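Local structure of protein Kinase A (Toxoplasma gondii, 5J3U) at residues I34-E39 against W112-D117. The protein binds cyclic AMP and, as a member of the regulatory-chain family of cAMP-dependent kinases, probably inhibits the kinase catalytic subunit. Sequence-based numbering, arbitrary orientation.
Sequences ILAMQE and WELGRD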
ATOM      1  N   ILE A  34      -1.098 -10.553  14.638  1.00 16.77           N
ATOM      2  CA  ILE A  34       0.251 -10.613  15.172  1.00 19.67           C
ATOM      3  C   ILE A  34       0.383 -11.810  16.125  1.00 19.26           C
ATOM      4  O   ILE A  34       1.343 -12.591  16.017  1.00 18.61           O
ATOM      5  CB  ILE A  34       0.691  -9.280  15.827  1.00 19.74           C
ATOM      6  CG1 ILE A  34       0.866  -8.219  14.720  1.00 23.40           C
ATOM      7  CG2 ILE A  34       1.982  -9.407  16.635  1.00 20.35           C
ATOM      8  CD1 ILE A  34       1.029  -6.810  15.266  1.00 25.82           C
ATOM      9  N   LEU A  35      -0.624 -12.005  16.967  1.00 18.26           N
ATOM     10  CA  LEU A  35      -0.570 -13.153  17.938  1.00 18.10           C
ATOM     11  C   LEU A  35      -0.449 -14.484  17.184  1.00 17.35           C
ATOM     12  O   LEU A  35       0.313 -15.369  17.587  1.00 19.28           O
ATOM     13  CB  LEU A  35      -1.815 -13.177  18.801  1.00 17.97           C
ATOM     14  CG  LEU A  35      -1.855 -14.260  19.902  1.00 19.63           C
ATOM     15  CD1 LEU A  35      -0.692 -14.107  20.855  1.00 20.48           C
ATOM     16  CD2 LEU A  35      -3.162 -14.219  20.642  1.00 21.66           C
ATOM     17  N   ALA A  36      -1.232 -14.606  16.120  1.00 16.44           N
ATOM     18  CA  ALA A  36      -1.286 -15.819  15.294  1.00 15.90           C
ATOM     19  C   ALA A  36      -0.044 -16.074  14.470  1.00 17.05           C
ATOM     20  O   ALA A  36       0.238 -17.219  14.127  1.00 19.57           O
ATOM     21  CB  ALA A  36      -2.522 -15.817  14.432  1.00 15.70           C
ATOM     22  N   MET A  37       0.744 -15.047  14.204  1.00 17.08           N
ATOM     23  CA  MET A  37       1.899 -15.187  13.322  1.00 19.32           C
ATOM     24  C   MET A  37       3.070 -15.929  13.984  1.00 20.15           C
ATOM     25  O   MET A  37       3.312 -15.777  15.198  1.00 18.51           O
ATOM     26  CB  MET A  37       2.343 -13.824  12.819  1.00 21.83           C
ATOM     27  CG  MET A  37       1.214 -13.210  12.005  1.00 27.33           C
ATOM     28  SD  MET A  37       1.631 -12.318  10.556  1.00 35.73           S
ATOM     29  CE  MET A  37       2.384 -13.683   9.792  1.00 29.18           C
ATOM     30  N   GLN A  38       3.736 -16.763  13.193  1.00 18.47           N
ATOM     31  CA  GLN A  38       4.904 -17.513  13.685  1.00 22.78           C
ATOM     32  C   GLN A  38       6.119 -17.163  12.887  1.00 25.41           C
ATOM     33  O   GLN A  38       6.047 -17.074  11.655  1.00 22.85           O
ATOM     34  CB  GLN A  38       4.642 -18.984  13.613  1.00 24.92           C
ATOM     35  CG  GLN A  38       3.431 -19.361  14.441  1.00 31.65           C
ATOM     36  CD  GLN A  38       3.205 -20.859  14.523  1.00 37.13           C
ATOM     37  OE1 GLN A  38       4.041 -21.665  14.110  1.00 41.58           O
ATOM     38  NE2 GLN A  38       2.068 -21.239  15.077  1.00 41.85           N
ATOM     39  N   GLU A  39       7.233 -16.932  13.576  1.00 23.53           N
ATOM     40  CA  GLU A  39       8.475 -16.600  12.905  1.00 26.18           C
ATOM     41  C   GLU A  39       8.980 -17.793  12.095  1.00 28.64           C
ATOM     42  O   GLU A  39       8.797 -18.942  12.484  1.00 24.93           O
ATOM     43  CB  GLU A  39       9.568 -16.125  13.886  1.00 27.31           C
ATOM     44  CG  GLU A  39      10.773 -15.529  13.157  1.00 30.28           C
ATOM     45  CD  GLU A  39      11.843 -14.948  14.055  1.00 31.91           C
ATOM     46  OE1 GLU A  39      11.975 -15.408  15.198  1.00 35.94           O
ATOM     47  OE2 GLU A  39      12.565 -14.041  13.596  1.00 35.64           O
ATOM     48  N   TRP A 112       7.462 -14.093   8.624  1.00 19.43           N
ATOM     49  CA  TRP A 112       6.411 -14.350   9.567  1.00 19.26           C
ATOM     50  C   TRP A 112       5.319 -15.022   8.797  1.00 18.67           C
ATOM     51  O   TRP A 112       4.934 -14.572   7.733  1.00 19.90           O
ATOM     52  CB  TRP A 112       5.901 -13.070  10.177  1.00 20.01           C
ATOM     53  CG  TRP A 112       6.940 -12.384  10.960  1.00 20.24           C
ATOM     54  CD1 TRP A 112       7.802 -11.426  10.543  1.00 22.04           C
ATOM     55  CD2 TRP A 112       7.267 -12.666  12.315  1.00 21.32           C
ATOM     56  NE1 TRP A 112       8.654 -11.074  11.563  1.00 23.91           N
ATOM     57  CE2 TRP A 112       8.325 -11.807  12.673  1.00 22.01           C
ATOM     58  CE3 TRP A 112       6.744 -13.543  13.272  1.00 21.31           C
ATOM     59  CZ2 TRP A 112       8.863 -11.785  13.957  1.00 23.77           C
ATOM     60  CZ3 TRP A 112       7.273 -13.510  14.528  1.00 21.33           C
ATOM     61  CH2 TRP A 112       8.349 -12.658  14.846  1.00 21.04           C
ATOM     62  N   GLU A 113       4.835 -16.094   9.342  1.00 16.86           N
ATOM     63  CA  GLU A 113       3.875 -16.980   8.706  1.00 17.50           C
ATOM     64  C   GLU A 113       2.480 -16.842   9.345  1.00 16.58           C
ATOM     65  O   GLU A 113       2.377 -16.870  10.570  1.00 17.15           O
ATOM     66  CB  GLU A 113       4.396 -18.412   8.863  1.00 18.67           C
ATOM     67  CG  GLU A 113       3.442 -19.486   8.354  1.00 22.41           C
ATOM     68  CD  GLU A 113       3.982 -20.906   8.504  1.00 25.80           C
ATOM     69  OE1 GLU A 113       5.193 -21.099   8.408  1.00 27.72           O
ATOM     70  OE2 GLU A 113       3.167 -21.821   8.726  1.00 29.09           O
ATOM     71  N   LEU A 114       1.420 -16.736   8.530  1.00 16.20           N
ATOM     72  CA  LEU A 114       0.056 -16.674   8.980  1.00 16.57           C
ATOM     73  C   LEU A 114      -0.743 -17.813   8.393  1.00 17.63           C
ATOM     74  O   LEU A 114      -0.801 -17.995   7.140  1.00 15.51           O
ATOM     75  CB  LEU A 114      -0.612 -15.358   8.518  1.00 17.47           C
ATOM     76  CG  LEU A 114      -2.072 -15.130   8.968  1.00 17.44           C
ATOM     77  CD1 LEU A 114      -2.221 -15.022  10.483  1.00 18.05           C
ATOM     78  CD2 LEU A 114      -2.628 -13.863   8.357  1.00 16.89           C
ATOM     79  N   GLY A 115      -1.430 -18.557   9.254  1.00 17.25           N
ATOM     80  CA  GLY A 115      -2.263 -19.671   8.797  1.00 18.78           C
ATOM     81  C   GLY A 115      -3.561 -19.273   8.126  1.00 20.12           C
ATOM     82  O   GLY A 115      -4.104 -18.190   8.345  1.00 17.72           O
ATOM     83  N   ARG A 116      -4.012 -20.145   7.240  1.00 19.41           N
ATOM     84  CA  ARG A 116      -5.234 -19.947   6.481  1.00 21.38           C
ATOM     85  C   ARG A 116      -6.461 -19.702   7.371  1.00 20.37           C
ATOM     86  O   ARG A 116      -7.315 -18.868   7.034  1.00 19.02           O
ATOM     87  CB  ARG A 116      -5.485 -21.158   5.570  1.00 24.27           C
ATOM     88  CG  ARG A 116      -6.821 -21.134   4.866  1.00 26.73           C
ATOM     89  CD  ARG A 116      -7.053 -22.392   4.060  1.00 32.17           C
ATOM     90  NE  ARG A 116      -6.282 -22.419   2.824  1.00 38.15           N
ATOM     91  CZ  ARG A 116      -6.631 -21.842   1.666  1.00 42.80           C
ATOM     92  NH1 ARG A 116      -7.739 -21.105   1.566  1.00 43.04           N
ATOM     93  NH2 ARG A 116      -5.846 -21.992   0.582  1.00 41.40           N
ATOM     94  N   ASP A 117      -6.573 -20.434   8.488  1.00 19.85           N
ATOM     95  CA  ASP A 117      -7.752 -20.277   9.332  1.00 19.92           C
ATOM     96  C   ASP A 117      -7.829 -18.864   9.937  1.00 16.95           C
ATOM     97  O   ASP A 117      -8.894 -18.217   9.922  1.00 16.25           O
ATOM     98  CB  ASP A 117      -7.858 -21.364  10.413  1.00 23.91           C
ATOM     99  CG  ASP A 117      -8.211 -22.759   9.832  1.00 29.52           C
ATOM    100  OD1 ASP A 117      -8.754 -22.874   8.697  1.00 31.50           O
ATOM    101  OD2 ASP A 117      -7.946 -23.748  10.549  1.00 31.95           O
TER
HETATM  102  O   HOH W   1      -1.167 -18.635  12.077  1.00 30.29           O
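Ala36, in the last turn of its helix, rests its CB on Leu114 CD1 at 4.0 Å, while a water bridges the helix end to the strand end, donating to Ala36 O and accepting from Gly115 N. Met37 leaves the helix; its CG stands anti to the carbonyl carbon (chi1 -62°), and bends at the next two torsions turn the methyl end toward Trp112 CB and Leu114 CB, although the exact position of CE is doubtful. Gln38 makes the antiparallel hydrogen-bonded pair with Glu113: Gln38 N reaches Glu113 O at 3.0 Å, and Glu113 N returns to Gln38 O at 2.8 Å. Glu39 forms the following non-hydrogen-bonded pair with Trp112 and lays its CB over the indole, 3.9 Å from the centroid of the six-membered ring, a CH-pi contact offset toward the rim. Trp112 NE1 hydrogen-bonds to Gln62 OE1. Helix 27-36 thus passes through Met37 into edge strand 38-42 of the jelly-roll beta barrel of the cyclic nucleotide-binding domain; strand 109-115 pairs with it and, on its other side, with strand 57-61, then runs into helix 116-138, whose Phe119 touches Leu114, while Leu12 of helix 6-18 packs on Trp112.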